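Side-chain contacts in HD domain-containing protein (Aquifex aeolicus, PDB 2HEK), which is of unproven function but may act as a dGTPase, and binds a zinc ion and, at separate sites, guanosine diphosphate: residues L56-Y59 and H60-R64; L149-E152 and I153-E157; F270-D273 and F274-F278; E290-E293 and K294-E297. One frame throughout, in Å; residues are numbered along the deposited sequence.

Contact 1: residues L56-Y59 and H60-R64; sequences LGVY and HITER
H60 turns its imidazole obliquely to G57 O, its CB lying 3.5 Å from that oxygen, and one face of the ring is covered toward its rim by R64 CG. The guanidinium of R64 is partnered in return: H60 CE1 stands 3.5 Å above one of its faces, toward the rim, so the flexible arginine chain folds along the histidine. Y10 also meets this imidazole. The other flat group, the phenol of Y59, lies obliquely against the following peptide, CD1 3.5 Å from H60 N; with CG beside the carbonyl carbon (chi1 171°), the ring stays close to that peptide. V15 and L82 pack on the same tyrosine. All this lies on helix 51-69, the HD-domain helix that also carries the zinc ligand H54, and V58 sits one turn beyond that histidine, near D161 as well. V58 O is gripped twice by one residue. T62 N gives V58 O the ordinary helical bond of 2.8 Å, nearly along the C=O axis, and T62 OG1 adds a second of 2.7 Å from 45° above the carbonyl plane. Threonine suits this buried place because its hydroxyl, opposite the carbonyl carbon (chi1 -58°), folds back on the preceding turn and still bonds S160 OG. V58 CG1 lies 3.8 Å from T62 OG1. E63, on a more accessible side, sends its carboxylate to K78 in a salt bridge.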
# COMPACT_ATOMS: atom_id res chain seq x y z
N LEU A 56 -0.08 -16.51 15.96
CA LEU A 56 0.24 -17.06 14.62
C LEU A 56 1.25 -16.18 13.93
O LEU A 56 2.17 -16.65 13.28
CB LEU A 56 -1.03 -17.16 13.74
CG LEU A 56 -2.15 -18.13 14.13
CD1 LEU A 56 -3.23 -18.26 13.05
CD2 LEU A 56 -1.55 -19.48 14.36
N GLY A 57 1.08 -14.87 14.10
CA GLY A 57 2.02 -13.89 13.53
C GLY A 57 3.39 -13.98 14.17
O GLY A 57 4.41 -13.91 13.48
N VAL A 58 3.44 -14.15 15.49
CA VAL A 58 4.75 -14.35 16.17
C VAL A 58 5.48 -15.62 15.66
O VAL A 58 6.68 -15.59 15.32
CB VAL A 58 4.60 -14.37 17.70
CG1 VAL A 58 5.97 -14.62 18.37
CG2 VAL A 58 4.03 -13.03 18.21
N TYR A 59 4.74 -16.72 15.58
CA TYR A 59 5.24 -17.95 14.96
C TYR A 59 5.82 -17.66 13.56
O TYR A 59 6.91 -18.08 13.25
CB TYR A 59 4.13 -18.97 14.87
CG TYR A 59 4.41 -20.24 14.08
CD1 TYR A 59 4.23 -20.28 12.68
CD2 TYR A 59 4.80 -21.41 14.75
CE1 TYR A 59 4.50 -21.49 11.95
CE2 TYR A 59 5.04 -22.61 14.04
CZ TYR A 59 4.89 -22.65 12.65
OH TYR A 59 5.14 -23.84 11.99
N HIS A 60 5.09 -16.93 12.72
CA HIS A 60 5.55 -16.63 11.35
C HIS A 60 6.78 -15.72 11.32
O HIS A 60 7.76 -15.97 10.57
CB HIS A 60 4.37 -15.96 10.61
CG HIS A 60 4.75 -15.44 9.26
ND1 HIS A 60 4.93 -16.26 8.18
CD2 HIS A 60 4.99 -14.17 8.83
CE1 HIS A 60 5.27 -15.52 7.12
NE2 HIS A 60 5.30 -14.26 7.50
N ILE A 61 6.79 -14.65 12.13
CA ILE A 61 7.97 -13.78 12.19
C ILE A 61 9.20 -14.51 12.79
O ILE A 61 10.32 -14.33 12.32
CB ILE A 61 7.69 -12.45 12.95
CG1 ILE A 61 6.71 -11.62 12.14
CG2 ILE A 61 9.01 -11.61 13.15
CD1 ILE A 61 7.30 -11.12 10.78
N THR A 62 8.97 -15.34 13.81
CA THR A 62 10.05 -16.16 14.37
C THR A 62 10.67 -17.04 13.29
O THR A 62 11.89 -17.12 13.21
CB THR A 62 9.55 -17.04 15.54
OG1 THR A 62 8.98 -16.18 16.55
CG2 THR A 62 10.72 -17.83 16.15
N GLU A 63 9.83 -17.69 12.47
CA GLU A 63 10.30 -18.49 11.31
C GLU A 63 11.22 -17.69 10.42
O GLU A 63 12.34 -18.14 10.07
CB GLU A 63 9.11 -19.01 10.49
CG GLU A 63 9.46 -20.06 9.38
CD GLU A 63 8.19 -20.76 8.92
OE1 GLU A 63 7.27 -20.07 8.41
OE2 GLU A 63 8.09 -22.01 9.08
N ARG A 64 10.77 -16.49 10.05
CA ARG A 64 11.51 -15.61 9.17
C ARG A 64 12.86 -15.24 9.76
O ARG A 64 13.89 -15.31 9.07
CB ARG A 64 10.67 -14.34 8.89
CG ARG A 64 9.49 -14.55 7.95
CD ARG A 64 9.95 -14.62 6.49
NE ARG A 64 8.82 -14.58 5.54
CZ ARG A 64 8.19 -15.65 5.05
NH1 ARG A 64 8.57 -16.88 5.41
NH2 ARG A 64 7.18 -15.50 4.20

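Contact 2: residues L149-E152 and I153-E157; sequences LLSE and IITGE
T155 reaches back one turn to S151, and its rotamer is the telling feature. With chi1 at 60°, OG1 occupies the crowded position between the backbone N and the carbonyl carbon, and from there it donates to S151 O over 2.7 Å, from 57° above the carbonyl plane. S151 O also takes T155 N at 2.9 Å, almost in line with its C=O bond. S151 turns its own hydroxyl to the side opposite its backbone N (chi1 -170°), where OG bonds I137 O of helix 128-139; a serine suits this buried place because its hydroxyl finds a backbone acceptor there. I153 is extended: CG1 passes 3.4 Å from L149 O, and CD1, the end of its longer arm, meets one leucine methyl, L150 CD2, at 4.3 Å; both side chains also touch V71. E152 stretches its chain outward, and OE1 accepts from V196 N of strand 195-199. At G156 the chain leaves the helix, and having no CB, it can bring its N to 3.0 Å from E152 O without crowding that oxygen. Near this helix end I153 N to L150 O and I154 N to S151 O are weak three-residue bonds. Threonine and glycine thus finish the helix in complementary ways, the hydroxyl giving a buried carbonyl a second donor and the bare backbone allowing a close turn, just ahead of the helix that bears the zinc ligand D161.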
# COMPACT_ATOMS: atom_id res chain seq x y z
N LEU A 149 20.26 -16.58 23.20
CA LEU A 149 20.10 -16.20 21.79
C LEU A 149 18.66 -16.46 21.32
O LEU A 149 18.04 -15.62 20.65
CB LEU A 149 21.09 -16.95 20.88
CG LEU A 149 20.93 -16.81 19.36
CD1 LEU A 149 21.14 -15.35 18.91
CD2 LEU A 149 21.88 -17.73 18.60
N LEU A 150 18.14 -17.65 21.64
CA LEU A 150 16.83 -18.04 21.16
C LEU A 150 15.78 -17.17 21.78
O LEU A 150 14.84 -16.75 21.09
CB LEU A 150 16.55 -19.55 21.44
CG LEU A 150 17.45 -20.56 20.70
CD1 LEU A 150 17.00 -22.00 20.96
CD2 LEU A 150 17.42 -20.29 19.18
N SER A 151 15.95 -16.86 23.07
CA SER A 151 15.00 -16.01 23.78
C SER A 151 14.99 -14.58 23.22
O SER A 151 13.92 -13.97 23.12
CB SER A 151 15.33 -15.97 25.26
OG SER A 151 14.27 -15.34 25.94
N GLU A 152 16.17 -14.08 22.83
CA GLU A 152 16.31 -12.75 22.18
C GLU A 152 15.52 -12.67 20.87
O GLU A 152 14.97 -11.62 20.54
CB GLU A 152 17.78 -12.45 21.86
CG GLU A 152 18.59 -11.98 23.04
CD GLU A 152 20.07 -11.68 22.72
OE1 GLU A 152 20.53 -11.79 21.56
OE2 GLU A 152 20.80 -11.37 23.69
N ILE A 153 15.48 -13.79 20.14
CA ILE A 153 14.76 -13.83 18.88
C ILE A 153 13.27 -13.49 19.08
O ILE A 153 12.67 -12.82 18.24
CB ILE A 153 14.97 -15.17 18.13
CG1 ILE A 153 16.43 -15.27 17.64
CG2 ILE A 153 13.91 -15.36 16.97
CD1 ILE A 153 16.80 -16.64 17.00
N ILE A 154 12.71 -13.89 20.20
CA ILE A 154 11.31 -13.65 20.52
C ILE A 154 11.05 -12.39 21.34
O ILE A 154 10.15 -11.62 20.99
CB ILE A 154 10.66 -14.85 21.24
CG1 ILE A 154 10.68 -16.09 20.35
CG2 ILE A 154 9.17 -14.53 21.61
CD1 ILE A 154 10.51 -17.34 21.21
N THR A 155 11.85 -12.15 22.39
CA THR A 155 11.52 -11.19 23.45
C THR A 155 12.45 -9.97 23.44
O THR A 155 12.26 -9.04 24.23
CB THR A 155 11.62 -11.85 24.87
OG1 THR A 155 12.96 -12.30 25.06
CG2 THR A 155 10.66 -13.11 25.02
N GLY A 156 13.44 -9.96 22.55
CA GLY A 156 14.40 -8.84 22.49
C GLY A 156 13.79 -7.56 21.96
O GLY A 156 12.59 -7.51 21.65
N GLU A 157 14.59 -6.50 21.84
CA GLU A 157 14.05 -5.19 21.53
C GLU A 157 13.34 -5.17 20.16
O GLU A 157 12.25 -4.61 20.06
CB GLU A 157 15.11 -4.08 21.62
CG GLU A 157 15.53 -3.70 23.04
CD GLU A 157 14.38 -3.17 23.92
OE1 GLU A 157 13.48 -2.42 23.44
OE2 GLU A 157 14.38 -3.50 25.13

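Contact 3: residues F270-D273 and F274-F278; sequences FRED and FERIF
R271 and F274, one helical turn apart, lie side by side and point the same way, with the guanidinium over a face of the ring. R271 CZ is 4.3 Å from the centroid of F274, 27° off the ring normal, a cation-pi pair; NH2 comes closest, 3.5 Å from F274 CE2. The arginine chain bends at its second torsion (chi2 64°) to get there, and with the two planes 37° apart the groups are tilted rather than stacked flat. The charge thereby rests on a largely hidden aromatic ring, and NH1 makes a further weak bond to F265 O. Packing is close on the inner side too: I277 CG1 lies 3.4 Å from D273 O, its branched chain wedged toward H232 and L39. D273 OD1 forms a salt bridge with K239 NZ of helix 224-240, and an acidic group so near the start of a helix probably also suits the helix dipole.

Exposed E272 is the loose end. It forms only a long ion pair, E272 OE1 to R276 NH2 at 3.9 Å, with the oxygen well out of the guanidinium plane and no N-H aimed at it, so charge attraction alone links them. R276 itself packs its stem on H232 and F283, CG being 3.2 Å from E272 O. E275 crosses R271 at about a right angle and forms its salt bridge outside, with K281. Helix 271-278, with F270 at its N-cap position, is a short helix of the HD-associated region packed against helices 224-240 and 257-266, with F278 touching Y33 of the second subunit, and it leads into the segment that supplies R280 and H282 to the second guanosine diphosphate pocket.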
# COMPACT_ATOMS: atom_id res chain seq x y z
N PHE A 270 -21.73 -3.81 40.65
CA PHE A 270 -20.67 -3.26 39.80
C PHE A 270 -21.15 -2.17 38.84
O PHE A 270 -20.57 -2.01 37.77
CB PHE A 270 -20.05 -4.38 38.97
CG PHE A 270 -19.41 -5.48 39.78
CD1 PHE A 270 -19.68 -6.81 39.49
CD2 PHE A 270 -18.52 -5.18 40.81
CE1 PHE A 270 -19.09 -7.83 40.23
CE2 PHE A 270 -17.93 -6.20 41.56
CZ PHE A 270 -18.21 -7.52 41.27
N ARG A 271 -22.19 -1.44 39.21
CA ARG A 271 -22.85 -0.57 38.23
C ARG A 271 -22.03 0.64 37.82
O ARG A 271 -22.05 1.04 36.66
CB ARG A 271 -24.25 -0.15 38.69
CG ARG A 271 -25.19 0.14 37.54
CD ARG A 271 -25.45 -1.14 36.73
NE ARG A 271 -25.84 -0.89 35.34
CZ ARG A 271 -26.11 -1.85 34.46
NH1 ARG A 271 -26.02 -3.13 34.83
NH2 ARG A 271 -26.47 -1.54 33.22
N GLU A 272 -21.32 1.24 38.77
CA GLU A 272 -20.56 2.43 38.44
C GLU A 272 -19.33 2.08 37.62
O GLU A 272 -18.94 2.85 36.77
CB GLU A 272 -20.24 3.27 39.67
CG GLU A 272 -21.31 4.35 39.89
CD GLU A 272 -21.14 5.15 41.18
OE1 GLU A 272 -20.13 5.90 41.30
OE2 GLU A 272 -22.03 5.03 42.06
N ASP A 273 -18.74 0.90 37.88
CA ASP A 273 -17.72 0.30 37.01
C ASP A 273 -18.23 0.21 35.58
O ASP A 273 -17.56 0.67 34.66
CB ASP A 273 -17.38 -1.12 37.46
CG ASP A 273 -16.79 -1.17 38.85
OD1 ASP A 273 -17.48 -1.69 39.77
OD2 ASP A 273 -15.65 -0.71 39.02
N PHE A 274 -19.40 -0.40 35.42
CA PHE A 274 -20.01 -0.57 34.11
C PHE A 274 -20.20 0.76 33.42
O PHE A 274 -19.90 0.90 32.24
CB PHE A 274 -21.35 -1.33 34.18
CG PHE A 274 -22.16 -1.26 32.89
CD1 PHE A 274 -21.99 -2.21 31.89
CD2 PHE A 274 -23.07 -0.23 32.68
CE1 PHE A 274 -22.72 -2.14 30.70
CE2 PHE A 274 -23.81 -0.14 31.49
CZ PHE A 274 -23.63 -1.09 30.50
N GLU A 275 -20.73 1.74 34.13
CA GLU A 275 -20.98 3.05 33.53
C GLU A 275 -19.70 3.74 33.04
O GLU A 275 -19.66 4.30 31.93
CB GLU A 275 -21.73 3.94 34.50
CG GLU A 275 -23.17 3.43 34.72
CD GLU A 275 -23.97 4.27 35.70
OE1 GLU A 275 -23.51 5.39 36.05
OE2 GLU A 275 -25.06 3.80 36.11
N ARG A 276 -18.66 3.68 33.87
CA ARG A 276 -17.36 4.32 33.58
C ARG A 276 -16.66 3.70 32.37
O ARG A 276 -15.94 4.38 31.63
CB ARG A 276 -16.44 4.18 34.80
CG ARG A 276 -16.86 5.09 35.96
CD ARG A 276 -16.15 4.73 37.26
NE ARG A 276 -16.54 5.67 38.32
CZ ARG A 276 -15.95 5.81 39.50
NH1 ARG A 276 -14.89 5.08 39.83
NH2 ARG A 276 -16.42 6.70 40.37
N ILE A 277 -16.86 2.40 32.20
CA ILE A 277 -16.17 1.68 31.13
C ILE A 277 -17.01 1.60 29.85
O ILE A 277 -16.49 1.84 28.77
CB ILE A 277 -15.80 0.26 31.54
CG1 ILE A 277 -14.81 0.29 32.72
CG2 ILE A 277 -15.17 -0.49 30.32
CD1 ILE A 277 -14.68 -1.05 33.43
N PHE A 278 -18.30 1.28 29.98
CA PHE A 278 -19.13 0.96 28.82
C PHE A 278 -20.20 1.98 28.44
O PHE A 278 -20.74 1.92 27.33
CB PHE A 278 -19.75 -0.42 28.99
CG PHE A 278 -18.76 -1.53 28.84
CD1 PHE A 278 -18.53 -2.41 29.89
CD2 PHE A 278 -18.03 -1.69 27.65
CE1 PHE A 278 -17.61 -3.44 29.76
CE2 PHE A 278 -17.11 -2.70 27.51
CZ PHE A 278 -16.90 -3.59 28.57

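Contact 4: residues E290-E293 and K294-E297; sequences ENYE and KFSE
An asparagine N-cap opens helix 292-305: N291 folds its side chain over the first turn and accepts from K294 N. The bond from K294 N to N291 OD1 is 2.8 Å long and nearly straight (165°), though the donor sits above the amide's carbonyl plane rather than on a lone pair. Asparagine suits this place because its short chain, set with CG opposite the backbone N (chi1 173°), brings an acceptor to an amide of the first turn, as an N-cap does. The aliphatic part of K294 crosses it at about a right angle, CB 3.8 Å from N291 CG.

Y292, the first residue of the helix, gathers the other contacts. S296 OG lies over a face of the tyrosine ring, 3.0 Å from Y292 CE2, a close approach. This hydroxyl donates to Y292 O at 2.8 Å, and S296 N reaches Y292 O at 2.8 Å from the opposite side of the carbonyl plane, so one backbone acceptor is held by two bonds. The compact serine permits this beneath the ring. F295 and Y292 meet obliquely, centroids 5.9 Å apart and planes at 52°, with Y292 CE1 4.1 Å from F295 CD2. F295 turns its ring to the protein, where a large apolar residue fits, while Y292 lies at the more exposed margin of the aromatic group.

The ring of Y292 meets Y352 of strand 349-356 edge-to-face. F295 packs on Y352 and on F313 and E315 of strand 311-318. K294 lies along L287 and T289 of strand 284-289, so the helix start rests across the three-stranded antiparallel sheet.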
# COMPACT_ATOMS: atom_id res chain seq x y z
N GLU A 290 3.60 17.34 29.80
CA GLU A 290 4.92 16.75 29.80
C GLU A 290 5.76 17.31 30.95
O GLU A 290 6.92 16.95 31.10
CB GLU A 290 5.64 17.04 28.48
CG GLU A 290 5.06 16.19 27.38
CD GLU A 290 5.49 16.65 26.01
OE1 GLU A 290 6.70 16.62 25.70
OE2 GLU A 290 4.60 17.03 25.22
N ASN A 291 5.17 18.21 31.76
CA ASN A 291 5.90 18.97 32.76
C ASN A 291 5.56 18.44 34.12
O ASN A 291 4.43 18.65 34.58
CB ASN A 291 5.49 20.44 32.60
CG ASN A 291 6.04 21.36 33.69
OD1 ASN A 291 6.31 20.95 34.82
ND2 ASN A 291 6.19 22.62 33.34
N TYR A 292 6.50 17.76 34.76
CA TYR A 292 6.24 17.12 36.04
C TYR A 292 5.85 18.13 37.12
O TYR A 292 5.02 17.82 37.98
CB TYR A 292 7.42 16.30 36.51
CG TYR A 292 7.14 15.48 37.77
CD1 TYR A 292 6.50 14.24 37.68
CD2 TYR A 292 7.51 15.94 39.04
CE1 TYR A 292 6.23 13.46 38.83
CE2 TYR A 292 7.26 15.16 40.20
CZ TYR A 292 6.63 13.93 40.08
OH TYR A 292 6.37 13.15 41.19
N GLU A 293 6.43 19.33 37.05
CA GLU A 293 6.12 20.36 38.03
C GLU A 293 4.68 20.85 37.92
O GLU A 293 4.00 20.95 38.93
CB GLU A 293 7.10 21.53 37.97
CG GLU A 293 7.05 22.37 39.25
CD GLU A 293 8.02 23.56 39.28
OE1 GLU A 293 8.93 23.65 38.42
OE2 GLU A 293 7.83 24.41 40.18
N LYS A 294 4.21 21.15 36.70
CA LYS A 294 2.80 21.51 36.49
C LYS A 294 1.85 20.40 37.00
O LYS A 294 0.86 20.68 37.72
CB LYS A 294 2.56 21.82 35.02
CG LYS A 294 1.25 22.54 34.69
CD LYS A 294 1.09 22.63 33.17
CE LYS A 294 0.24 23.83 32.74
NZ LYS A 294 -1.23 23.55 32.67
N PHE A 295 2.16 19.16 36.66
CA PHE A 295 1.44 17.99 37.20
C PHE A 295 1.40 17.99 38.74
O PHE A 295 0.32 17.94 39.31
CB PHE A 295 2.06 16.69 36.66
CG PHE A 295 1.53 15.44 37.31
CD1 PHE A 295 0.23 15.00 37.05
CD2 PHE A 295 2.34 14.69 38.15
CE1 PHE A 295 -0.26 13.84 37.65
CE2 PHE A 295 1.86 13.54 38.76
CZ PHE A 295 0.55 13.10 38.50
N SER A 296 2.57 18.02 39.37
CA SER A 296 2.68 17.97 40.85
C SER A 296 1.90 19.10 41.52
O SER A 296 1.22 18.87 42.53
CB SER A 296 4.14 18.04 41.31
OG SER A 296 4.93 17.03 40.71
N GLU A 297 1.99 20.30 40.94
CA GLU A 297 1.30 21.46 41.48
C GLU A 297 -0.22 21.42 41.28
O GLU A 297 -0.98 21.86 42.15
CB GLU A 297 1.84 22.75 40.85
CG GLU A 297 1.35 24.02 41.51
CD GLU A 297 1.94 24.22 42.89
OE1 GLU A 297 2.74 23.36 43.33
OE2 GLU A 297 1.61 25.24 43.54

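The contacts fall into two groups along the chain. Contacts 1 and 2 belong to the HD domain, their centres 13 Å apart, and touch directly where T62 CG2 meets I153 CG2 at 4.1 Å. Both border the zinc site of H54, D85 and D161: at the nearest atoms, the side chain of V58 lies about 5 Å from the zinc ion and that of I154 about 7 Å. Contacts 3 and 4 lie in the HD-associated region, with nearest atoms about 17 Å apart. The side chain of R276 in contact 3 is about 11 Å from a bound guanosine diphosphate at the nearest atoms, while contact 4 is away from the known sites. Contacts 1 and 3 have centres 38 Å apart, on opposite sides of the chain's centre.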